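Local coordinates for protein gamma-D-glutamyl-L-lysine dipeptidyl-peptidase (Bacillus cereus ATCC 10987, PDB 3H41) that probably hydrolyses gamma-D-glutamyl-L-lysine bonds in murein peptides, releasing L-Ala-D-Glu dipeptides during bacterial cell wall degradation, at residues Ala9-Ser14 and Lys103-Asn108; Arg26-Pro31 and Thr43-Leu48; Asn108-Asp113 and Arg159-Asn164; Asp190-Thr195 and Val270-Gly275; Val243-Glu248 and Ala306-Pro311. All coordinates share one frame; numbering follows the deposited sequence.

Interactions 1 and 3 form one continuous region: they share Asn-108, their centres are 11 Å apart, and Thr-106 CG2 packs 3.3 Å from Pro-163 O. Strand 105-106 of interaction 1 is followed in the chain by helix 109-113 of interaction 3. Interaction 2 lies within the chain loop closed by interaction 1, with the side chain of Met-46 about 13 Å from the bound alanine. Interactions 4 and 5 belong to the peptidase domain and reach the same sheet; they meet where Leu-192 CD1 lies 4.1 Å from Leu-310 CD2. Interaction 4 is nearer the probable catalytic histidines, the side chain of Met-272 being about 9 Å from that of His-269, against about 12 Å for that of Ala-306 in interaction 5.

Interaction 1: residues Ala9-Ser14 and Lys103-Asn108; sequences AFIDVS and KQLTYN
Phe-10 and Thr-106 form an antiparallel hydrogen-bonded pair: Phe-10 N lies 2.9 Å from Thr-106 O, and Thr-106 N lies 2.8 Å from Phe-10 O. Ile-11 and Leu-105 follow as a non-hydrogen-bonded pair, and then Asp-12 N donates to Gln-104 O over 2.8 Å.

The two methyls of Leu-105 divide their contacts, CD2 meeting Ile-11 CD1 at 3.8 Å and CD1 meeting Ala-9 CB at 4.1 Å. Asp-12 carries its carboxylate obliquely across Thr-106, CG standing anti to the backbone N (chi1 -166°), which leaves Asp-12 OD1 3.5 Å from Thr-106 CG2. Val-13 CG2 rests against the amide end of Gln-104, 3.9 Å from Gln-104 CD. At the other end, CE2 of the Phe-10 ring approaches Tyr-107 CD2 to 4.1 Å, with the tyrosine atom near the plane of the phenylalanine ring.

A second shell fixes the polar ends: Gln-104 NE2 donates to the carbonyls of Ser-32 and Thr-34, and Asn-35 ND2 binds Asp-12 OD2. The Phe-10 ring also meets Phe-111 edge-to-face. Strand 8-11 thus lies between strand 69-76 and the outermost strand 105-106 of a five-stranded antiparallel sheet, consistent with the small barrel of the SH3 clan.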
# COMPACT_ATOMS: atom_id res chain seq x y z
N ALA A 9 9.68 -6.47 14.44
CA ALA A 9 9.79 -5.04 14.52
C ALA A 9 8.60 -4.43 13.81
O ALA A 9 7.83 -5.13 13.14
CB ALA A 9 11.12 -4.55 13.94
N PHE A 10 8.45 -3.13 13.97
CA PHE A 10 7.33 -2.38 13.39
C PHE A 10 7.80 -1.17 12.60
O PHE A 10 8.70 -0.47 13.02
CB PHE A 10 6.38 -1.96 14.52
CG PHE A 10 5.75 -3.14 15.22
CD1 PHE A 10 4.60 -3.74 14.72
CD2 PHE A 10 6.37 -3.72 16.29
CE1 PHE A 10 4.03 -4.86 15.33
CE2 PHE A 10 5.82 -4.84 16.91
CZ PHE A 10 4.66 -5.41 16.42
N ILE A 11 7.14 -0.89 11.49
CA ILE A 11 7.42 0.32 10.72
C ILE A 11 7.14 1.59 11.53
O ILE A 11 6.06 1.73 12.09
CB ILE A 11 6.57 0.34 9.42
CG1 ILE A 11 6.80 -0.94 8.63
CG2 ILE A 11 6.86 1.60 8.59
CD1 ILE A 11 8.22 -1.21 8.18
N ASP A 12 8.12 2.50 11.56
CA ASP A 12 8.10 3.67 12.43
C ASP A 12 7.99 4.96 11.62
O ASP A 12 8.14 6.03 12.17
CB ASP A 12 9.33 3.69 13.36
CG ASP A 12 9.20 4.70 14.52
OD1 ASP A 12 8.12 4.78 15.12
OD2 ASP A 12 10.17 5.45 14.81
N VAL A 13 7.67 4.84 10.32
CA VAL A 13 7.50 6.01 9.47
C VAL A 13 6.17 5.86 8.76
O VAL A 13 5.56 4.76 8.74
CB VAL A 13 8.71 6.19 8.45
CG1 VAL A 13 9.95 6.67 9.20
CG2 VAL A 13 8.99 4.92 7.65
N SER A 14 5.69 6.95 8.18
CA SER A 14 4.36 6.88 7.54
C SER A 14 4.34 5.77 6.49
O SER A 14 3.43 4.94 6.46
CB SER A 14 3.96 8.22 6.94
OG SER A 14 4.95 8.65 6.02
N LYS A 103 16.78 2.47 10.94
CA LYS A 103 16.25 3.61 11.66
C LYS A 103 14.79 3.91 11.39
O LYS A 103 14.21 4.74 12.10
CB LYS A 103 17.07 4.88 11.40
CG LYS A 103 17.06 5.38 9.96
CD LYS A 103 18.07 6.51 9.80
CE LYS A 103 18.02 7.15 8.43
NZ LYS A 103 19.07 8.22 8.28
N GLN A 104 14.21 3.22 10.41
CA GLN A 104 12.78 3.32 10.12
C GLN A 104 11.93 2.26 10.82
O GLN A 104 10.73 2.18 10.56
CB GLN A 104 12.55 3.27 8.60
CG GLN A 104 13.03 4.54 7.90
CD GLN A 104 12.65 4.52 6.43
OE1 GLN A 104 12.57 3.45 5.83
NE2 GLN A 104 12.41 5.70 5.85
N LEU A 105 12.55 1.47 11.70
CA LEU A 105 11.88 0.40 12.45
C LEU A 105 11.87 0.79 13.92
O LEU A 105 12.72 1.56 14.38
CB LEU A 105 12.62 -0.93 12.30
CG LEU A 105 12.58 -1.61 10.95
CD1 LEU A 105 13.41 -2.89 11.01
CD2 LEU A 105 11.13 -1.89 10.49
N THR A 106 10.90 0.26 14.67
CA THR A 106 10.92 0.43 16.10
C THR A 106 10.36 -0.84 16.75
O THR A 106 9.90 -1.79 16.07
CB THR A 106 10.11 1.68 16.52
OG1 THR A 106 10.34 1.93 17.91
CG2 THR A 106 8.65 1.52 16.25
N TYR A 107 10.42 -0.87 18.08
CA TYR A 107 9.73 -1.92 18.84
C TYR A 107 9.29 -1.32 20.15
O TYR A 107 10.09 -0.72 20.85
CB TYR A 107 10.64 -3.13 19.12
CG TYR A 107 9.88 -4.26 19.82
CD1 TYR A 107 9.72 -4.27 21.21
CD2 TYR A 107 9.25 -5.25 19.09
CE1 TYR A 107 9.01 -5.29 21.85
CE2 TYR A 107 8.52 -6.26 19.71
CZ TYR A 107 8.40 -6.27 21.09
OH TYR A 107 7.68 -7.26 21.71
N ASN A 108 8.01 -1.43 20.47
CA ASN A 108 7.49 -1.01 21.76
C ASN A 108 6.58 -2.13 22.27
O ASN A 108 5.68 -2.59 21.55
CB ASN A 108 6.74 0.30 21.61
CG ASN A 108 6.13 0.78 22.90
OD1 ASN A 108 4.97 0.49 23.17
ND2 ASN A 108 6.86 1.58 23.67

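Interaction 2: residues Arg26-Pro31 and Thr43-Leu48; sequences RPIDVP and TKSMTL
Ile-28 projects toward the end of helix 39-45 and meets Met-46, a selenomethionine in this crystal, with Ile-28 CD1 3.8 Å from Met-46 CG. Its CG1 branch stands anti to the backbone N (chi1 -156°), which carries CD1 across to Met-46. The other branch, CG2, turns back over one face of the Arg-26 guanidinium, 3.4 Å above its plane.

The arginine chain bends at chi3 (-65°) and returns to its own segment, where it grips Asp-29 in a side-on salt bridge, Arg-26 NE to Asp-29 OD2 at 2.8 Å and Arg-26 NH2 to Asp-29 OD1 at 2.9 Å. Since Arg-26 N also donates to OD2, this oxygen takes two bonds from one residue. The 3-10 turn 27-29 belongs to the helical part of the chain between strands 15-19 and 60-65, where Trp-42 NE1 gives a further bond to Asp-29 OD1.

One water gives hydrogen bonds to Ile-28 O at 2.8 Å and to Ser-45 OG at 2.6 Å, an oxygen also bonded to Trp-42 O. Met-46 is bent at chi3 (-80°), its side chain crossing that of Arg-26 at about a right angle, and its SE lies obliquely 3.6 Å from Arg-26 NH2.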
# COMPACT_ATOMS: atom_id res chain seq x y z
N ARG A 26 19.94 6.94 -4.41
CA ARG A 26 20.51 8.16 -4.96
C ARG A 26 20.29 9.31 -3.98
O ARG A 26 19.43 9.22 -3.10
CB ARG A 26 19.79 8.52 -6.26
CG ARG A 26 19.82 7.47 -7.31
CD ARG A 26 18.77 7.81 -8.38
NE ARG A 26 17.43 7.75 -7.83
CZ ARG A 26 16.32 7.85 -8.55
NH1 ARG A 26 16.37 8.08 -9.87
NH2 ARG A 26 15.14 7.70 -7.94
N PRO A 27 21.00 10.43 -4.19
CA PRO A 27 20.75 11.58 -3.32
C PRO A 27 19.29 12.05 -3.33
O PRO A 27 18.77 12.41 -2.29
CB PRO A 27 21.69 12.64 -3.86
CG PRO A 27 22.82 11.87 -4.47
CD PRO A 27 22.24 10.58 -4.99
N ILE A 28 18.63 12.01 -4.49
CA ILE A 28 17.21 12.37 -4.59
C ILE A 28 16.30 11.41 -3.79
O ILE A 28 15.19 11.77 -3.49
CB ILE A 28 16.74 12.41 -6.07
CG1 ILE A 28 15.51 13.31 -6.22
CG2 ILE A 28 16.57 10.98 -6.65
CD1 ILE A 28 15.35 13.87 -7.65
N ASP A 29 16.78 10.22 -3.44
CA ASP A 29 15.95 9.28 -2.69
C ASP A 29 16.01 9.42 -1.16
O ASP A 29 15.28 8.74 -0.43
CB ASP A 29 16.28 7.85 -3.06
CG ASP A 29 16.18 7.60 -4.51
OD1 ASP A 29 15.09 7.89 -5.05
OD2 ASP A 29 17.20 7.16 -5.10
N VAL A 30 16.86 10.32 -0.70
CA VAL A 30 17.12 10.50 0.73
C VAL A 30 15.85 10.74 1.52
O VAL A 30 15.67 10.12 2.56
CB VAL A 30 18.21 11.57 0.99
CG1 VAL A 30 18.24 12.01 2.48
CG2 VAL A 30 19.59 11.02 0.57
N PRO A 31 14.92 11.58 1.01
CA PRO A 31 13.70 11.82 1.79
C PRO A 31 12.75 10.59 1.96
O PRO A 31 11.87 10.60 2.82
CB PRO A 31 12.99 12.95 1.05
CG PRO A 31 13.98 13.52 0.09
CD PRO A 31 15.07 12.54 -0.12
N THR A 43 8.64 12.14 -4.24
CA THR A 43 8.00 11.91 -5.53
C THR A 43 7.89 13.17 -6.38
O THR A 43 8.07 13.13 -7.61
CB THR A 43 6.58 11.29 -5.37
OG1 THR A 43 5.80 12.10 -4.50
CG2 THR A 43 6.69 9.88 -4.84
N LYS A 44 7.61 14.30 -5.74
CA LYS A 44 7.38 15.51 -6.51
C LYS A 44 8.70 16.12 -7.03
O LYS A 44 8.68 16.87 -7.98
CB LYS A 44 6.55 16.53 -5.70
CG LYS A 44 5.13 16.00 -5.51
CD LYS A 44 4.12 17.01 -4.95
CE LYS A 44 2.70 16.35 -4.80
NZ LYS A 44 2.21 15.42 -5.91
N SER A 45 9.83 15.77 -6.42
CA SER A 45 11.15 16.25 -6.84
C SER A 45 11.69 15.52 -8.07
O SER A 45 12.59 16.02 -8.74
CB SER A 45 12.16 16.10 -5.70
OG SER A 45 12.49 14.74 -5.43
N MSE A 46 11.16 14.32 -8.34
CA MSE A 46 11.70 13.47 -9.40
C MSE A 46 11.15 13.77 -10.79
O MSE A 46 9.94 13.96 -11.01
CB MSE A 46 11.44 11.99 -9.07
CG MSE A 46 12.42 11.42 -8.05
SE MSE A 46 12.07 9.55 -7.83
CE MSE A 46 10.52 9.57 -6.59
N THR A 47 12.07 13.82 -11.75
CA THR A 47 11.70 13.81 -13.14
C THR A 47 11.11 12.44 -13.51
O THR A 47 11.26 11.44 -12.78
CB THR A 47 12.90 14.01 -14.03
OG1 THR A 47 13.84 12.94 -13.80
CG2 THR A 47 13.56 15.42 -13.85
N LEU A 48 10.48 12.38 -14.67
CA LEU A 48 10.04 11.09 -15.22
C LEU A 48 11.16 10.06 -15.30
O LEU A 48 10.98 8.90 -14.86
CB LEU A 48 9.32 11.25 -16.57
CG LEU A 48 8.86 9.97 -17.25
CD1 LEU A 48 7.83 9.21 -16.35
CD2 LEU A 48 8.32 10.23 -18.67
O HOH W 1 13.92 14.28 -3.30

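Interaction 3: residues Asn108-Asp113 and Arg159-Asn164; sequences NQEFAD and RVLLPN
A mainly apolar helix-on-strand-end contact sets Phe-111 of the short helix 109-113, which follows strand 105-106, against Leu-161 and Pro-163, at the end of strand 157-161 in the SH3-like region 122-178. No direct hydrogen bond crosses it.

Evidence for a CH-pi contact is the position of Pro-163 CA, 3.7 Å from the centroid of the Phe-111 ring and 18° off its normal. The ring edge faces backbone oxygen, with Leu-161 O near the ring plane and 3.4 Å from Phe-111 CE1. With CG anti to the backbone N (chi1 -172°), the ring reaches across to the proline. Leu-161 CD2 packs at the root of the same side chain, 3.6 Å from Phe-111 CA. The extended chain of Glu-110 brings Glu-110 CG to 3.8 Å from Leu-161 CD2.

Asn-108 is the N-cap of the helix. Asn-108 OD1 accepts from Phe-111 N at 3.0 Å, in the carbonyl plane and on a lone pair, so the capping residue also anchors the residue that carries the ring. The same asparagine places Asn-108 CB 3.3 Å from Pro-163 O. A water donates to Pro-163 O at 2.6 Å and accepts from Asn-108 N at 2.8 Å.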
# COMPACT_ATOMS: atom_id res chain seq x y z
N ASN A 108 8.01 -1.43 20.47
CA ASN A 108 7.49 -1.01 21.76
C ASN A 108 6.58 -2.13 22.27
O ASN A 108 5.68 -2.59 21.55
CB ASN A 108 6.74 0.30 21.61
CG ASN A 108 6.13 0.78 22.90
OD1 ASN A 108 4.97 0.49 23.17
ND2 ASN A 108 6.86 1.58 23.67
N GLN A 109 6.86 -2.64 23.48
CA GLN A 109 6.11 -3.79 23.99
C GLN A 109 4.61 -3.52 24.11
O GLN A 109 3.79 -4.40 23.79
CB GLN A 109 6.64 -4.22 25.37
CG GLN A 109 6.07 -5.57 25.82
CD GLN A 109 6.39 -6.69 24.84
OE1 GLN A 109 7.54 -6.84 24.43
NE2 GLN A 109 5.37 -7.45 24.42
N GLU A 110 4.25 -2.34 24.59
CA GLU A 110 2.84 -1.94 24.68
C GLU A 110 2.16 -1.99 23.31
O GLU A 110 1.07 -2.56 23.19
CB GLU A 110 2.67 -0.54 25.27
CG GLU A 110 1.17 -0.16 25.38
CD GLU A 110 0.91 1.25 25.94
OE1 GLU A 110 1.86 2.05 26.06
OE2 GLU A 110 -0.27 1.56 26.24
N PHE A 111 2.79 -1.39 22.29
CA PHE A 111 2.25 -1.50 20.92
C PHE A 111 2.18 -2.95 20.46
O PHE A 111 1.17 -3.41 19.93
CB PHE A 111 3.09 -0.69 19.92
CG PHE A 111 2.48 -0.61 18.55
CD1 PHE A 111 1.58 0.41 18.21
CD2 PHE A 111 2.79 -1.56 17.58
CE1 PHE A 111 1.01 0.50 16.94
CE2 PHE A 111 2.21 -1.49 16.31
CZ PHE A 111 1.33 -0.43 15.99
N ALA A 112 3.28 -3.68 20.63
CA ALA A 112 3.30 -5.11 20.28
C ALA A 112 2.15 -5.89 20.97
O ALA A 112 1.47 -6.70 20.34
CB ALA A 112 4.65 -5.72 20.64
N ASP A 113 1.89 -5.60 22.24
CA ASP A 113 0.79 -6.27 22.96
C ASP A 113 -0.61 -5.87 22.46
O ASP A 113 -1.59 -6.61 22.67
CB ASP A 113 0.89 -5.98 24.46
CG ASP A 113 2.07 -6.67 25.10
OD1 ASP A 113 2.53 -7.70 24.56
OD2 ASP A 113 2.54 -6.17 26.14
N ARG A 159 -8.33 8.59 19.63
CA ARG A 159 -6.97 8.50 20.12
C ARG A 159 -6.39 7.13 19.83
O ARG A 159 -7.06 6.09 20.01
CB ARG A 159 -6.97 8.81 21.62
CG ARG A 159 -5.61 9.00 22.23
CD ARG A 159 -5.76 9.71 23.60
NE ARG A 159 -4.57 10.44 23.96
CZ ARG A 159 -3.96 10.39 25.14
NH1 ARG A 159 -4.45 9.63 26.12
NH2 ARG A 159 -2.87 11.12 25.36
N VAL A 160 -5.14 7.12 19.36
CA VAL A 160 -4.49 5.88 19.00
C VAL A 160 -3.07 5.80 19.55
O VAL A 160 -2.46 6.81 19.91
CB VAL A 160 -4.43 5.74 17.43
CG1 VAL A 160 -5.83 5.71 16.85
CG2 VAL A 160 -3.59 6.90 16.84
N LEU A 161 -2.52 4.60 19.55
CA LEU A 161 -1.15 4.35 19.97
C LEU A 161 -0.22 4.18 18.74
O LEU A 161 -0.53 3.42 17.83
CB LEU A 161 -1.09 3.07 20.80
CG LEU A 161 0.26 2.78 21.47
CD1 LEU A 161 0.59 3.80 22.56
CD2 LEU A 161 0.30 1.35 22.01
N LEU A 162 0.86 4.94 18.71
CA LEU A 162 1.90 4.86 17.68
C LEU A 162 2.90 3.72 17.96
O LEU A 162 3.08 3.30 19.10
CB LEU A 162 2.67 6.18 17.59
CG LEU A 162 1.77 7.36 17.26
CD1 LEU A 162 2.61 8.61 17.19
CD2 LEU A 162 1.02 7.08 15.95
N PRO A 163 3.56 3.21 16.91
CA PRO A 163 4.48 2.08 17.10
C PRO A 163 5.66 2.39 18.04
O PRO A 163 6.26 1.46 18.59
CB PRO A 163 4.98 1.76 15.67
CG PRO A 163 4.31 2.66 14.76
CD PRO A 163 3.29 3.49 15.49
N ASN A 164 5.99 3.66 18.21
CA ASN A 164 7.03 4.02 19.15
C ASN A 164 6.53 4.15 20.59
O ASN A 164 7.31 4.52 21.48
CB ASN A 164 7.76 5.27 18.71
CG ASN A 164 6.93 6.53 18.83
OD1 ASN A 164 5.73 6.47 19.12
ND2 ASN A 164 7.56 7.67 18.62
O HOH W 2 6.29 -1.16 18.23

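Interaction 4: residues Asp190-Thr195 and Val270-Gly275; sequences DDLINT and VAMYIG
Ile-193 and Leu-192 of helix 189-197 press on Met-272 and Ile-274 of strand 267-275, a helix-on-sheet contact inside the NlpC/P60 peptidase domain, whose family belongs to the papain-like clan of cysteine peptidases. The short axes come within 9.4 Å, and their directions differ by 116°, so the helix runs across the strand rather than along it.

Met-272, modelled as selenomethionine, supplies the bump from the sheet. Its CG is anti to the backbone N (chi1 -174°) and the chain runs straight out before bending at chi3 (59°), which lays the terminal methyl against the helix backbone. There Met-272 CE fits the hollow between two successive residues, 3.6 Å from Leu-192 O and 3.9 Å from Ile-193 CA.

The reverse bump comes from Ile-193. Its CD1 lowers onto the strand backbone beside Ile-274, 3.7 Å from Ile-274 CA, and touches CB of the same residue. Ile-193 CG1 and CG2 both lie against Ile-274 CG2, so the two branched side chains interlock at an angle.

Leu-192 is also touched by Ile-223 and Tyr-224 of helix 218-225, while Leu-255 of strand 255-259 and Ile-280 of strand 278-281 touch Met-272. The selenomethionine is buried, its side chain about 9 Å from that of His-269, the probable proton acceptor. Leu-192 closes the fit from the helix side, Leu-192 CB lying 3.9 Å from Met-272 SE.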
# COMPACT_ATOMS: atom_id res chain seq x y z
N ASP A 190 -19.18 -1.54 -5.27
CA ASP A 190 -19.18 -0.08 -5.28
C ASP A 190 -18.28 0.56 -4.20
O ASP A 190 -17.70 1.64 -4.44
CB ASP A 190 -20.59 0.50 -5.15
CG ASP A 190 -21.39 0.43 -6.44
OD1 ASP A 190 -20.82 0.18 -7.55
OD2 ASP A 190 -22.62 0.64 -6.34
N ASP A 191 -18.19 -0.08 -3.03
CA ASP A 191 -17.30 0.40 -1.95
C ASP A 191 -15.83 0.43 -2.43
O ASP A 191 -15.10 1.39 -2.16
CB ASP A 191 -17.36 -0.49 -0.73
CG ASP A 191 -18.79 -0.69 -0.16
OD1 ASP A 191 -19.69 0.09 -0.49
OD2 ASP A 191 -18.98 -1.63 0.63
N LEU A 192 -15.41 -0.63 -3.10
CA LEU A 192 -14.07 -0.75 -3.68
C LEU A 192 -13.82 0.34 -4.73
O LEU A 192 -12.78 0.98 -4.73
CB LEU A 192 -13.85 -2.11 -4.32
CG LEU A 192 -14.02 -3.39 -3.48
CD1 LEU A 192 -13.88 -4.58 -4.37
CD2 LEU A 192 -13.04 -3.49 -2.31
N ILE A 193 -14.83 0.58 -5.56
CA ILE A 193 -14.72 1.53 -6.63
C ILE A 193 -14.61 2.93 -6.04
O ILE A 193 -13.75 3.72 -6.43
CB ILE A 193 -15.92 1.38 -7.64
CG1 ILE A 193 -15.81 0.01 -8.32
CG2 ILE A 193 -15.93 2.56 -8.62
CD1 ILE A 193 -16.98 -0.38 -9.22
N ASN A 194 -15.44 3.19 -5.04
CA ASN A 194 -15.48 4.47 -4.41
C ASN A 194 -14.16 4.74 -3.72
O ASN A 194 -13.63 5.87 -3.77
CB ASN A 194 -16.70 4.58 -3.47
CG ASN A 194 -17.97 4.90 -4.24
OD1 ASN A 194 -17.91 5.58 -5.28
ND2 ASN A 194 -19.09 4.34 -3.81
N THR A 195 -13.60 3.69 -3.14
CA THR A 195 -12.27 3.78 -2.54
C THR A 195 -11.22 4.20 -3.57
O THR A 195 -10.50 5.16 -3.37
CB THR A 195 -11.86 2.48 -1.81
OG1 THR A 195 -12.70 2.29 -0.66
CG2 THR A 195 -10.38 2.54 -1.36
N VAL A 270 -2.33 -4.64 -13.83
CA VAL A 270 -3.60 -5.02 -13.26
C VAL A 270 -4.43 -3.75 -13.11
O VAL A 270 -3.89 -2.65 -12.81
CB VAL A 270 -3.46 -5.76 -11.93
CG1 VAL A 270 -2.64 -4.93 -10.90
CG2 VAL A 270 -4.85 -6.21 -11.38
N ALA A 271 -5.73 -3.90 -13.36
CA ALA A 271 -6.70 -2.83 -13.20
C ALA A 271 -7.97 -3.41 -12.57
O ALA A 271 -8.14 -4.60 -12.49
CB ALA A 271 -6.98 -2.19 -14.57
N MSE A 272 -8.85 -2.57 -12.04
CA MSE A 272 -10.14 -3.06 -11.53
C MSE A 272 -11.26 -2.59 -12.41
O MSE A 272 -11.36 -1.40 -12.70
CB MSE A 272 -10.39 -2.52 -10.09
CG MSE A 272 -11.61 -3.11 -9.45
SE MSE A 272 -11.79 -2.63 -7.57
CE MSE A 272 -11.84 -0.76 -7.79
N TYR A 273 -12.10 -3.54 -12.81
CA TYR A 273 -13.28 -3.27 -13.61
C TYR A 273 -14.29 -2.46 -12.80
O TYR A 273 -14.56 -2.80 -11.64
CB TYR A 273 -13.92 -4.58 -14.09
CG TYR A 273 -14.97 -4.35 -15.16
CD1 TYR A 273 -14.66 -3.67 -16.33
CD2 TYR A 273 -16.27 -4.84 -15.01
CE1 TYR A 273 -15.62 -3.46 -17.31
CE2 TYR A 273 -17.24 -4.61 -15.99
CZ TYR A 273 -16.91 -3.94 -17.13
OH TYR A 273 -17.86 -3.71 -18.09
N ILE A 274 -14.83 -1.41 -13.39
CA ILE A 274 -15.79 -0.54 -12.67
C ILE A 274 -17.16 -0.51 -13.35
O ILE A 274 -18.04 0.29 -12.99
CB ILE A 274 -15.23 0.90 -12.41
CG1 ILE A 274 -15.20 1.77 -13.68
CG2 ILE A 274 -13.82 0.82 -11.77
CD1 ILE A 274 -14.98 3.31 -13.42
N GLY A 275 -17.35 -1.43 -14.31
CA GLY A 275 -18.61 -1.51 -15.08
C GLY A 275 -18.69 -0.57 -16.26
O GLY A 275 -17.85 0.33 -16.42

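Interaction 5: residues Val243-Glu248 and Ala306-Pro311; sequences VAVDKE and ARRYLP
Val-243 and Arg-308 form an antiparallel hydrogen-bonded pair, Val-243 N to Arg-308 O at 2.9 Å (172° at the hydrogen) and Arg-308 N to Val-243 O at 2.8 Å, where the short strand segments 243-245 and 306-308 come within 4.4 Å axis to axis. Ala-244 and Arg-307 make the neighbouring non-hydrogen-bonded pair, and Arg-307 CA sends a CA-H...O contact of 3.3 Å to Val-243 O.

The arginines lean to different sides of the ladder. Arg-307 bends at chi2 (-80°) and folds its guanidinium over the backbone of Ala-244, presenting one face to it; Arg-307 NH2 lies 3.8 Å from Ala-244 CB, and NH1 is held by Gly-242 O. Arg-308 shares its side with Val-245, which it crosses at about a right angle. Val-245 CG2 sits 3.5 Å from Arg-308 CB and also lies over one face of the guanidinium, whose NH2 forms a salt bridge with Asp-254 and a hydrogen bond to His-249 O.

Strand 243-245 is thereby added as an outermost strand of the six-stranded peptidase sheet. Strand 303-308 lies between it and strand 255-259, and just past that strand the chain's last residues turn toward helix 189-197, where Leu-310 meets Ala-189.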
# COMPACT_ATOMS: atom_id res chain seq x y z
N VAL A 243 -11.01 -16.23 -7.95
CA VAL A 243 -11.71 -17.11 -8.88
C VAL A 243 -11.64 -16.57 -10.33
O VAL A 243 -11.96 -15.42 -10.62
CB VAL A 243 -13.19 -17.32 -8.43
CG1 VAL A 243 -13.95 -18.19 -9.41
CG2 VAL A 243 -13.20 -17.96 -7.04
N ALA A 244 -11.21 -17.43 -11.24
CA ALA A 244 -11.14 -17.09 -12.64
C ALA A 244 -12.47 -16.64 -13.20
O ALA A 244 -13.49 -17.27 -12.96
CB ALA A 244 -10.62 -18.31 -13.44
N VAL A 245 -12.47 -15.54 -13.96
CA VAL A 245 -13.69 -14.97 -14.54
C VAL A 245 -13.48 -14.86 -16.05
O VAL A 245 -12.41 -14.45 -16.50
CB VAL A 245 -13.98 -13.54 -13.97
CG1 VAL A 245 -15.18 -12.89 -14.69
CG2 VAL A 245 -14.24 -13.60 -12.44
N ASP A 246 -14.50 -15.22 -16.83
CA ASP A 246 -14.40 -15.15 -18.30
C ASP A 246 -14.87 -13.78 -18.78
O ASP A 246 -15.69 -13.13 -18.13
CB ASP A 246 -15.16 -16.31 -18.97
CG ASP A 246 -16.68 -16.20 -18.83
OD1 ASP A 246 -17.28 -15.28 -19.43
OD2 ASP A 246 -17.28 -17.05 -18.14
N LYS A 247 -14.33 -13.34 -19.91
CA LYS A 247 -14.57 -11.98 -20.43
C LYS A 247 -16.06 -11.63 -20.46
O LYS A 247 -16.45 -10.50 -20.13
CB LYS A 247 -13.94 -11.86 -21.82
CG LYS A 247 -14.24 -10.56 -22.59
CD LYS A 247 -13.14 -9.52 -22.48
CE LYS A 247 -13.40 -8.39 -23.44
NZ LYS A 247 -14.73 -7.80 -23.19
N GLU A 248 -16.89 -12.60 -20.83
CA GLU A 248 -18.34 -12.40 -20.92
C GLU A 248 -19.02 -12.21 -19.57
O GLU A 248 -20.20 -11.85 -19.52
CB GLU A 248 -19.00 -13.59 -21.63
N ALA A 306 -9.19 -12.40 -15.96
CA ALA A 306 -9.78 -11.63 -14.88
C ALA A 306 -10.01 -12.55 -13.69
O ALA A 306 -10.24 -13.76 -13.86
CB ALA A 306 -11.08 -10.94 -15.34
N ARG A 307 -9.90 -11.97 -12.49
CA ARG A 307 -10.09 -12.71 -11.23
C ARG A 307 -11.12 -12.01 -10.33
O ARG A 307 -11.16 -10.75 -10.26
CB ARG A 307 -8.77 -12.77 -10.49
CG ARG A 307 -7.75 -13.66 -11.13
CD ARG A 307 -8.07 -15.12 -10.75
NE ARG A 307 -7.63 -16.05 -11.73
CZ ARG A 307 -7.30 -17.31 -11.48
NH1 ARG A 307 -7.33 -17.84 -10.25
NH2 ARG A 307 -6.91 -18.04 -12.49
N ARG A 308 -11.91 -12.80 -9.61
CA ARG A 308 -12.89 -12.28 -8.66
C ARG A 308 -12.51 -12.65 -7.22
O ARG A 308 -12.20 -13.79 -6.90
CB ARG A 308 -14.29 -12.76 -9.02
CG ARG A 308 -15.45 -12.22 -8.14
CD ARG A 308 -16.82 -12.57 -8.74
NE ARG A 308 -16.88 -12.04 -10.09
CZ ARG A 308 -17.66 -12.46 -11.07
NH1 ARG A 308 -18.52 -13.46 -10.89
NH2 ARG A 308 -17.56 -11.88 -12.26
N TYR A 309 -12.51 -11.65 -6.36
CA TYR A 309 -12.02 -11.79 -5.00
C TYR A 309 -13.16 -11.58 -4.00
O TYR A 309 -13.02 -11.90 -2.82
CB TYR A 309 -10.87 -10.81 -4.78
CG TYR A 309 -9.50 -11.30 -5.29
CD1 TYR A 309 -8.67 -12.01 -4.45
CD2 TYR A 309 -9.05 -11.02 -6.58
CE1 TYR A 309 -7.39 -12.46 -4.90
CE2 TYR A 309 -7.80 -11.46 -7.03
CZ TYR A 309 -6.98 -12.18 -6.18
OH TYR A 309 -5.72 -12.62 -6.60
N LEU A 310 -14.28 -11.04 -4.47
CA LEU A 310 -15.47 -10.84 -3.64
C LEU A 310 -16.22 -12.15 -3.52
O LEU A 310 -16.39 -12.87 -4.51
CB LEU A 310 -16.39 -9.82 -4.28
CG LEU A 310 -15.89 -8.38 -4.28
CD1 LEU A 310 -16.88 -7.48 -5.00
CD2 LEU A 310 -15.69 -7.90 -2.84
N PRO A 311 -16.69 -12.47 -2.30
CA PRO A 311 -17.36 -13.75 -2.12
C PRO A 311 -18.68 -13.83 -2.87
O PRO A 311 -19.13 -12.90 -3.55
CB PRO A 311 -17.58 -13.84 -0.60
CG PRO A 311 -17.45 -12.43 -0.10
CD PRO A 311 -16.50 -11.76 -1.02
OXT PRO A 311 -19.35 -14.87 -2.83
O HOH W 3 -10.02 -15.33 -16.37